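Local coordinates for ferulic acid esterase, AmCE1/Fae1A (PDB 5CXX), which probably hydrolyses feruloyl esters as an alpha/beta-hydrolase esterase, and is captured here with ferulic acid bound, at residues F179-S191 with K195-A207. Residues are numbered along the deposited sequence; the frame is centred on the assembly and turned at random.
Sequences FAPAPGITPGEDS and KHEGLISEDEFRA. With FER (3-(4-hydroxy-3-methoxyphenyl)-2-propenoic acid), chain D.
The phenolic O4 of ferulic acid is gripped from both segments: it donates to Asp-190 OD2 at 2.7 Å and accepts from His-196 NE2 at 2.9 Å. The same NE2 hydrogen also reaches the methoxy oxygen O3 (3.0 Å, N-H...O 149°), a bifurcated bond whose arm to O4 is the more bent of the two, consistent with recognition of the 4-hydroxy-3-methoxy pattern. His-196 CG lies anti to its carbonyl carbon, which turns the imidazole toward the ligand, while Pro-183 CB sits over one face, 4.2 Å from the ring centroid, a CH-pi contact. The Asp-190 carboxylate stands nearly perpendicular to that ring (83°), its OD1 at the imidazole edge and bonded to Ser-193 N. An alanine at His-196 removes the imidazole, so O3 and O4 would probably be left without a donor from this side, and a gap would be likely to open under Pro-183.

Gly-188 and His-196 form an antiparallel hydrogen-bonded pair, with His-196 N to Gly-188 O at 2.8 Å. Farther along, Ile-200 N donates to Ile-185 O at 3.1 Å. Ile-185 CG2, anti to the backbone N, rests over the centre of the Phe-205 ring, 9° off its normal. One water joins Thr-186 OG1, Pro-187 O and Glu-202 OE2.

The hairpin 188-190/194-196, with the loop carrying Ala-182 and Pro-183, lines one side of the ferulate pocket, beyond strand 175-179 of the central sheet; in the loop leading into the hairpin, Ile-185 packs on helix 157-168 and Thr-186 on helix 228-238.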
ATOM      1  N   PHE A 179      -4.463  -4.586   0.910  1.00 16.92           N
ATOM      2  CA  PHE A 179      -4.939  -5.360   2.062  1.00 16.35           C
ATOM      3  C   PHE A 179      -6.290  -4.817   2.461  1.00 16.57           C
ATOM      4  O   PHE A 179      -6.392  -3.680   2.941  1.00 17.24           O
ATOM      5  CB  PHE A 179      -3.906  -5.283   3.228  1.00 17.24           C
ATOM      6  CG  PHE A 179      -2.454  -5.401   2.755  1.00 15.73           C
ATOM      7  CD1 PHE A 179      -2.103  -6.258   1.709  1.00 16.41           C
ATOM      8  CD2 PHE A 179      -1.456  -4.569   3.337  1.00 17.04           C
ATOM      9  CE1 PHE A 179      -0.816  -6.305   1.224  1.00 16.53           C
ATOM     10  CE2 PHE A 179      -0.135  -4.644   2.874  1.00 18.20           C
ATOM     11  CZ  PHE A 179       0.201  -5.505   1.804  1.00 16.58           C
ATOM     12  N   ALA A 180      -7.324  -5.608   2.162  1.00 16.65           N
ATOM     13  CA  ALA A 180      -8.733  -5.257   2.435  1.00 16.50           C
ATOM     14  C   ALA A 180      -9.134  -3.949   1.764  1.00 17.20           C
ATOM     15  O   ALA A 180      -9.648  -3.041   2.440  1.00 18.21           O
ATOM     16  CB  ALA A 180      -9.026  -5.202   3.954  1.00 19.03           C
ATOM     17  N   PRO A 181      -8.990  -3.847   0.443  1.00 17.00           N
ATOM     18  CA  PRO A 181      -9.332  -2.587  -0.239  1.00 17.56           C
ATOM     19  C   PRO A 181     -10.822  -2.185  -0.152  1.00 20.93           C
ATOM     20  O   PRO A 181     -11.747  -2.991  -0.178  1.00 19.88           O
ATOM     21  CB  PRO A 181      -8.939  -2.875  -1.716  1.00 16.68           C
ATOM     22  CG  PRO A 181      -9.091  -4.402  -1.880  1.00 17.93           C
ATOM     23  CD  PRO A 181      -8.476  -4.867  -0.514  1.00 18.79           C
ATOM     24  N   ALA A 182     -11.002  -0.869  -0.006  1.00 17.54           N
ATOM     25  CA  ALA A 182     -12.310  -0.248   0.142  1.00 17.49           C
ATOM     26  C   ALA A 182     -13.128  -0.271  -1.160  1.00 17.11           C
ATOM     27  O   ALA A 182     -12.534  -0.312  -2.261  1.00 18.89           O
ATOM     28  CB  ALA A 182     -12.071   1.235   0.631  1.00 17.18           C
ATOM     29  N   PRO A 183     -14.447  -0.126  -1.045  1.00 19.03           N
ATOM     30  CA  PRO A 183     -15.293   0.005  -2.245  1.00 19.36           C
ATOM     31  C   PRO A 183     -14.987   1.255  -3.032  1.00 19.76           C
ATOM     32  O   PRO A 183     -14.455   2.247  -2.498  1.00 19.45           O
ATOM     33  CB  PRO A 183     -16.718   0.099  -1.699  1.00 21.43           C
ATOM     34  CG  PRO A 183     -16.546   0.567  -0.214  1.00 20.73           C
ATOM     35  CD  PRO A 183     -15.236  -0.054   0.215  1.00 18.18           C
ATOM     36  N   GLY A 184     -15.365   1.217  -4.315  1.00 18.89           N
ATOM     37  CA  GLY A 184     -15.426   2.402  -5.153  1.00 19.35           C
ATOM     38  C   GLY A 184     -14.318   2.578  -6.174  1.00 20.37           C
ATOM     39  O   GLY A 184     -14.309   3.621  -6.893  1.00 21.28           O
ATOM     40  N   ILE A 185     -13.403   1.612  -6.288  1.00 18.07           N
ATOM     41  CA  ILE A 185     -12.485   1.716  -7.443  1.00 20.05           C
ATOM     42  C   ILE A 185     -13.371   1.713  -8.700  1.00 21.10           C
ATOM     43  O   ILE A 185     -13.175   2.498  -9.635  1.00 20.57           O
ATOM     44  CB  ILE A 185     -11.501   0.554  -7.538  1.00 18.41           C
ATOM     45  CG1 ILE A 185     -10.573   0.627  -6.318  1.00 18.03           C
ATOM     46  CG2 ILE A 185     -10.672   0.641  -8.865  1.00 21.95           C
ATOM     47  CD1 ILE A 185      -9.682  -0.619  -6.253  1.00 19.30           C
ATOM     48  N   THR A 186     -14.313   0.777  -8.703  1.00 19.94           N
ATOM     49  CA  THR A 186     -15.282   0.597  -9.800  1.00 18.80           C
ATOM     50  C   THR A 186     -16.693   0.842  -9.182  1.00 20.34           C
ATOM     51  O   THR A 186     -16.810   1.027  -7.953  1.00 22.15           O
ATOM     52  CB  THR A 186     -15.160  -0.825 -10.364  1.00 21.90           C
ATOM     53  OG1 THR A 186     -15.134  -1.714  -9.251  1.00 23.02           O
ATOM     54  CG2 THR A 186     -13.814  -0.993 -11.142  1.00 21.87           C
ATOM     55  N   PRO A 187     -17.748   0.911  -9.982  1.00 22.19           N
ATOM     56  CA  PRO A 187     -19.049   1.259  -9.394  1.00 23.54           C
ATOM     57  C   PRO A 187     -19.514   0.247  -8.374  1.00 23.89           C
ATOM     58  O   PRO A 187     -19.364  -0.989  -8.542  1.00 25.87           O
ATOM     59  CB  PRO A 187     -19.993   1.273 -10.602  1.00 23.83           C
ATOM     60  CG  PRO A 187     -19.089   1.581 -11.798  1.00 26.15           C
ATOM     61  CD  PRO A 187     -17.839   0.801 -11.456  1.00 23.57           C
ATOM     62  N   GLY A 188     -20.189   0.765  -7.342  1.00 24.25           N
ATOM     63  CA  GLY A 188     -20.671  -0.145  -6.298  1.00 26.83           C
ATOM     64  C   GLY A 188     -21.584   0.592  -5.334  1.00 28.19           C
ATOM     65  O   GLY A 188     -21.858   1.762  -5.524  1.00 30.52           O
ATOM     66  N   GLU A 189     -22.128  -0.135  -4.359  1.00 25.00           N
ATOM     67  CA  GLU A 189     -23.080   0.457  -3.404  1.00 24.10           C
ATOM     68  C   GLU A 189     -22.817  -0.186  -2.046  1.00 25.62           C
ATOM     69  O   GLU A 189     -22.594  -1.384  -1.977  1.00 25.84           O
ATOM     70  CB  GLU A 189     -24.561   0.216  -3.840  1.00 30.37           C
ATOM     71  CG  GLU A 189     -25.523   0.629  -2.768  1.00 40.76           C
ATOM     72  CD  GLU A 189     -26.200   1.953  -3.049  1.00 59.63           C
ATOM     73  OE1 GLU A 189     -25.963   2.511  -4.148  1.00 64.19           O
ATOM     74  OE2 GLU A 189     -27.003   2.408  -2.189  1.00 66.61           O
ATOM     75  N   ASP A 190     -22.805   0.594  -0.959  1.00 23.15           N
ATOM     76  CA  ASP A 190     -22.661  -0.031   0.368  1.00 23.27           C
ATOM     77  C   ASP A 190     -23.407   0.743   1.432  1.00 26.20           C
ATOM     78  O   ASP A 190     -24.050   1.766   1.167  1.00 27.71           O
ATOM     79  CB  ASP A 190     -21.190  -0.214   0.765  1.00 21.52           C
ATOM     80  CG  ASP A 190     -20.527   1.076   1.290  1.00 21.98           C
ATOM     81  OD1 ASP A 190     -21.043   2.184   1.097  1.00 25.34           O
ATOM     82  OD2 ASP A 190     -19.439   0.913   1.857  1.00 23.47           O
ATOM     83  N   SER A 191     -23.327   0.233   2.660  1.00 24.63           N
ATOM     84  CA  SER A 191     -24.110   0.797   3.746  1.00 29.17           C
ATOM     85  C   SER A 191     -23.463   2.055   4.361  1.00 29.68           C
ATOM     86  O   SER A 191     -24.121   2.801   5.040  1.00 32.23           O
ATOM     87  CB  SER A 191     -24.294  -0.257   4.847  1.00 33.64           C
ATOM     88  OG  SER A 191     -22.988  -0.613   5.341  1.00 36.27           O
ATOM     89  N   LYS A 195     -24.227   5.023  -2.907  1.00 26.09           N
ATOM     90  CA  LYS A 195     -23.680   4.828  -4.257  1.00 27.93           C
ATOM     91  C   LYS A 195     -22.246   5.252  -4.323  1.00 26.14           C
ATOM     92  O   LYS A 195     -21.914   6.328  -3.794  1.00 28.55           O
ATOM     93  CB  LYS A 195     -24.472   5.672  -5.286  1.00 30.27           C
ATOM     94  CG  LYS A 195     -25.793   5.026  -5.710  1.00 47.34           C
ATOM     95  CD  LYS A 195     -26.222   5.512  -7.119  1.00 67.08           C
ATOM     96  CE  LYS A 195     -27.728   5.390  -7.382  1.00 73.77           C
ATOM     97  NZ  LYS A 195     -27.986   4.802  -8.742  1.00 76.48           N
ATOM     98  N   HIS A 196     -21.404   4.425  -4.955  1.00 23.02           N
ATOM     99  CA  HIS A 196     -20.056   4.804  -5.320  1.00 21.83           C
ATOM    100  C   HIS A 196     -20.010   4.841  -6.843  1.00 25.00           C
ATOM    101  O   HIS A 196     -20.220   3.797  -7.453  1.00 26.32           O
ATOM    102  CB  HIS A 196     -19.051   3.794  -4.815  1.00 23.55           C
ATOM    103  CG  HIS A 196     -18.971   3.721  -3.326  1.00 26.01           C
ATOM    104  ND1 HIS A 196     -20.020   3.322  -2.526  1.00 28.99           N
ATOM    105  CD2 HIS A 196     -17.950   4.023  -2.485  1.00 21.52           C
ATOM    106  CE1 HIS A 196     -19.646   3.362  -1.251  1.00 26.66           C
ATOM    107  NE2 HIS A 196     -18.395   3.777  -1.201  1.00 25.03           N
ATOM    108  N   GLU A 197     -19.804   5.999  -7.463  1.00 22.53           N
ATOM    109  CA  GLU A 197     -19.847   6.040  -8.926  1.00 27.84           C
ATOM    110  C   GLU A 197     -18.738   5.244  -9.608  1.00 23.76           C
ATOM    111  O   GLU A 197     -18.939   4.780 -10.768  1.00 25.50           O
ATOM    112  CB  GLU A 197     -19.802   7.485  -9.405  1.00 33.63           C
ATOM    113  CG  GLU A 197     -21.042   8.226  -8.927  1.00 47.97           C
ATOM    114  CD  GLU A 197     -22.329   7.801  -9.658  1.00 63.74           C
ATOM    115  OE1 GLU A 197     -22.276   7.030 -10.654  1.00 70.95           O
ATOM    116  OE2 GLU A 197     -23.417   8.163  -9.150  1.00 67.73           O
ATOM    117  N   GLY A 198     -17.621   5.063  -8.898  1.00 25.09           N
ATOM    118  CA  GLY A 198     -16.472   4.351  -9.431  1.00 23.05           C
ATOM    119  C   GLY A 198     -15.458   5.351 -10.009  1.00 23.56           C
ATOM    120  O   GLY A 198     -15.836   6.279 -10.754  1.00 25.83           O
ATOM    121  N   LEU A 199     -14.179   5.150  -9.696  1.00 21.53           N
ATOM    122  CA  LEU A 199     -13.171   5.918 -10.377  1.00 21.38           C
ATOM    123  C   LEU A 199     -13.054   5.577 -11.848  1.00 23.67           C
ATOM    124  O   LEU A 199     -12.738   6.435 -12.678  1.00 23.79           O
ATOM    125  CB  LEU A 199     -11.836   5.669  -9.692  1.00 20.25           C
ATOM    126  CG  LEU A 199     -11.763   6.127  -8.211  1.00 24.33           C
ATOM    127  CD1 LEU A 199     -10.466   5.673  -7.498  1.00 22.04           C
ATOM    128  CD2 LEU A 199     -11.907   7.635  -8.075  1.00 23.93           C
ATOM    129  N   ILE A 200     -13.299   4.301 -12.151  1.00 21.54           N
ATOM    130  CA  ILE A 200     -13.189   3.772 -13.499  1.00 20.07           C
ATOM    131  C   ILE A 200     -14.316   2.754 -13.668  1.00 23.26           C
ATOM    132  O   ILE A 200     -14.872   2.292 -12.667  1.00 22.42           O
ATOM    133  CB  ILE A 200     -11.824   3.097 -13.765  1.00 22.15           C
ATOM    134  CG1 ILE A 200     -11.522   2.062 -12.693  1.00 23.02           C
ATOM    135  CG2 ILE A 200     -10.740   4.238 -13.800  1.00 25.32           C
ATOM    136  CD1 ILE A 200     -10.185   1.282 -12.890  1.00 22.03           C
ATOM    137  N   SER A 201     -14.599   2.345 -14.902  1.00 21.66           N
ATOM    138  CA  SER A 201     -15.500   1.225 -15.086  1.00 24.06           C
ATOM    139  C   SER A 201     -14.784  -0.114 -14.780  1.00 22.76           C
ATOM    140  O   SER A 201     -13.560  -0.197 -14.757  1.00 21.79           O
ATOM    141  CB  SER A 201     -16.019   1.194 -16.514  1.00 25.63           C
ATOM    142  OG  SER A 201     -14.937   0.861 -17.402  1.00 27.61           O
ATOM    143  N   GLU A 202     -15.549  -1.185 -14.623  1.00 22.76           N
ATOM    144  CA  GLU A 202     -14.930  -2.486 -14.441  1.00 21.40           C
ATOM    145  C   GLU A 202     -14.011  -2.872 -15.623  1.00 24.47           C
ATOM    146  O   GLU A 202     -12.915  -3.340 -15.415  1.00 22.98           O
ATOM    147  CB  GLU A 202     -16.050  -3.524 -14.242  1.00 24.79           C
ATOM    148  CG  GLU A 202     -16.764  -3.288 -12.889  1.00 24.90           C
ATOM    149  CD  GLU A 202     -17.809  -4.345 -12.570  1.00 31.07           C
ATOM    150  OE1 GLU A 202     -18.178  -5.122 -13.493  1.00 31.41           O
ATOM    151  OE2 GLU A 202     -18.305  -4.386 -11.417  1.00 28.25           O
ATOM    152  N   ASP A 203     -14.470  -2.655 -16.863  1.00 24.26           N
ATOM    153  CA  ASP A 203     -13.638  -3.019 -18.034  1.00 25.54           C
ATOM    154  C   ASP A 203     -12.351  -2.228 -18.089  1.00 24.04           C
ATOM    155  O   ASP A 203     -11.373  -2.684 -18.709  1.00 27.88           O
ATOM    156  CB  ASP A 203     -14.434  -2.829 -19.340  1.00 27.95           C
ATOM    157  CG  ASP A 203     -15.344  -3.978 -19.605  1.00 30.09           C
ATOM    158  OD1 ASP A 203     -15.166  -5.075 -19.021  1.00 28.25           O
ATOM    159  OD2 ASP A 203     -16.266  -3.800 -20.414  1.00 35.06           O
ATOM    160  N   GLU A 204     -12.327  -1.060 -17.446  1.00 20.84           N
ATOM    161  CA  GLU A 204     -11.133  -0.208 -17.416  1.00 21.06           C
ATOM    162  C   GLU A 204     -10.168  -0.601 -16.316  1.00 23.12           C
ATOM    163  O   GLU A 204      -9.063  -0.021 -16.246  1.00 24.28           O
ATOM    164  CB  GLU A 204     -11.524   1.254 -17.230  1.00 21.58           C
ATOM    165  CG  GLU A 204     -12.116   1.821 -18.521  1.00 23.07           C
ATOM    166  CD  GLU A 204     -12.998   3.073 -18.301  1.00 24.81           C
ATOM    167  OE1 GLU A 204     -13.084   3.599 -17.159  1.00 24.95           O
ATOM    168  OE2 GLU A 204     -13.610   3.477 -19.296  1.00 27.04           O
ATOM    169  N   PHE A 205     -10.550  -1.559 -15.458  1.00 21.97           N
ATOM    170  CA  PHE A 205      -9.690  -1.907 -14.293  1.00 21.88           C
ATOM    171  C   PHE A 205      -8.666  -2.937 -14.798  1.00 20.37           C
ATOM    172  O   PHE A 205      -8.847  -4.164 -14.660  1.00 22.81           O
ATOM    173  CB  PHE A 205     -10.556  -2.441 -13.162  1.00 19.84           C
ATOM    174  CG  PHE A 205      -9.839  -2.606 -11.843  1.00 20.27           C
ATOM    175  CD1 PHE A 205      -8.548  -2.143 -11.642  1.00 19.67           C
ATOM    176  CD2 PHE A 205     -10.529  -3.195 -10.805  1.00 21.85           C
ATOM    177  CE1 PHE A 205      -7.954  -2.299 -10.359  1.00 21.31           C
ATOM    178  CE2 PHE A 205      -9.950  -3.346  -9.527  1.00 23.36           C
ATOM    179  CZ  PHE A 205      -8.634  -2.909  -9.334  1.00 20.50           C
ATOM    180  N   ARG A 206      -7.631  -2.436 -15.461  1.00 23.09           N
ATOM    181  CA  ARG A 206      -6.622  -3.259 -16.152  1.00 21.47           C
ATOM    182  C   ARG A 206      -5.414  -2.343 -16.448  1.00 23.10           C
ATOM    183  O   ARG A 206      -5.504  -1.105 -16.327  1.00 22.52           O
ATOM    184  CB  ARG A 206      -7.189  -3.883 -17.441  1.00 23.50           C
ATOM    185  CG  ARG A 206      -7.624  -2.828 -18.462  1.00 25.27           C
ATOM    186  CD  ARG A 206      -7.987  -3.427 -19.803  1.00 28.26           C
ATOM    187  NE  ARG A 206      -9.087  -4.355 -19.738  1.00 30.28           N
ATOM    188  CZ  ARG A 206      -8.977  -5.659 -20.048  1.00 29.98           C
ATOM    189  NH1 ARG A 206      -7.780  -6.179 -20.358  1.00 31.47           N
ATOM    190  NH2 ARG A 206     -10.042  -6.434 -20.012  1.00 37.40           N
ATOM    191  N   ALA A 207      -4.307  -2.933 -16.849  1.00 24.07           N
ATOM    192  CA  ALA A 207      -3.087  -2.182 -17.144  1.00 24.77           C
ATOM    193  C   ALA A 207      -2.575  -2.646 -18.463  1.00 28.14           C
ATOM    194  O   ALA A 207      -2.691  -3.832 -18.771  1.00 30.78           O
ATOM    195  CB  ALA A 207      -2.074  -2.472 -16.095  1.00 25.81           C
TER
HETATM  196  C4  FER D 301     -16.749   2.966   2.257  1.00 19.73           C
HETATM  197  C5  FER D 301     -16.530   2.159   3.410  1.00 21.99           C
HETATM  198  C6  FER D 301     -15.283   2.090   3.957  1.00 21.00           C
HETATM  199  C3  FER D 301     -15.646   3.605   1.662  1.00 18.96           C
HETATM  200  C2  FER D 301     -14.392   3.569   2.210  1.00 18.19           C
HETATM  201  C1  FER D 301     -14.197   2.798   3.342  1.00 19.78           C
HETATM  202  C10 FER D 301     -14.814   4.759  -0.145  1.00 21.00           C
HETATM  203  C7  FER D 301     -12.835   2.780   3.948  1.00 20.56           C
HETATM  204  C8  FER D 301     -12.560   2.369   5.197  1.00 18.94           C
HETATM  205  C9  FER D 301     -11.109   2.410   5.672  1.00 21.10           C
HETATM  206  O1  FER D 301     -10.159   2.839   4.944  1.00 19.87           O
HETATM  207  O2  FER D 301     -10.863   2.031   6.847  1.00 24.99           O
HETATM  208  O4  FER D 301     -17.947   3.109   1.625  1.00 22.54           O
HETATM  209  O3  FER D 301     -15.977   4.313   0.544  1.00 20.39           O
HETATM  210  O   HOH W   1     -16.137   5.714  -6.673  1.00 26.13           O
HETATM  211  O   HOH W   2     -17.591  -2.809  -9.307  1.00 22.27           O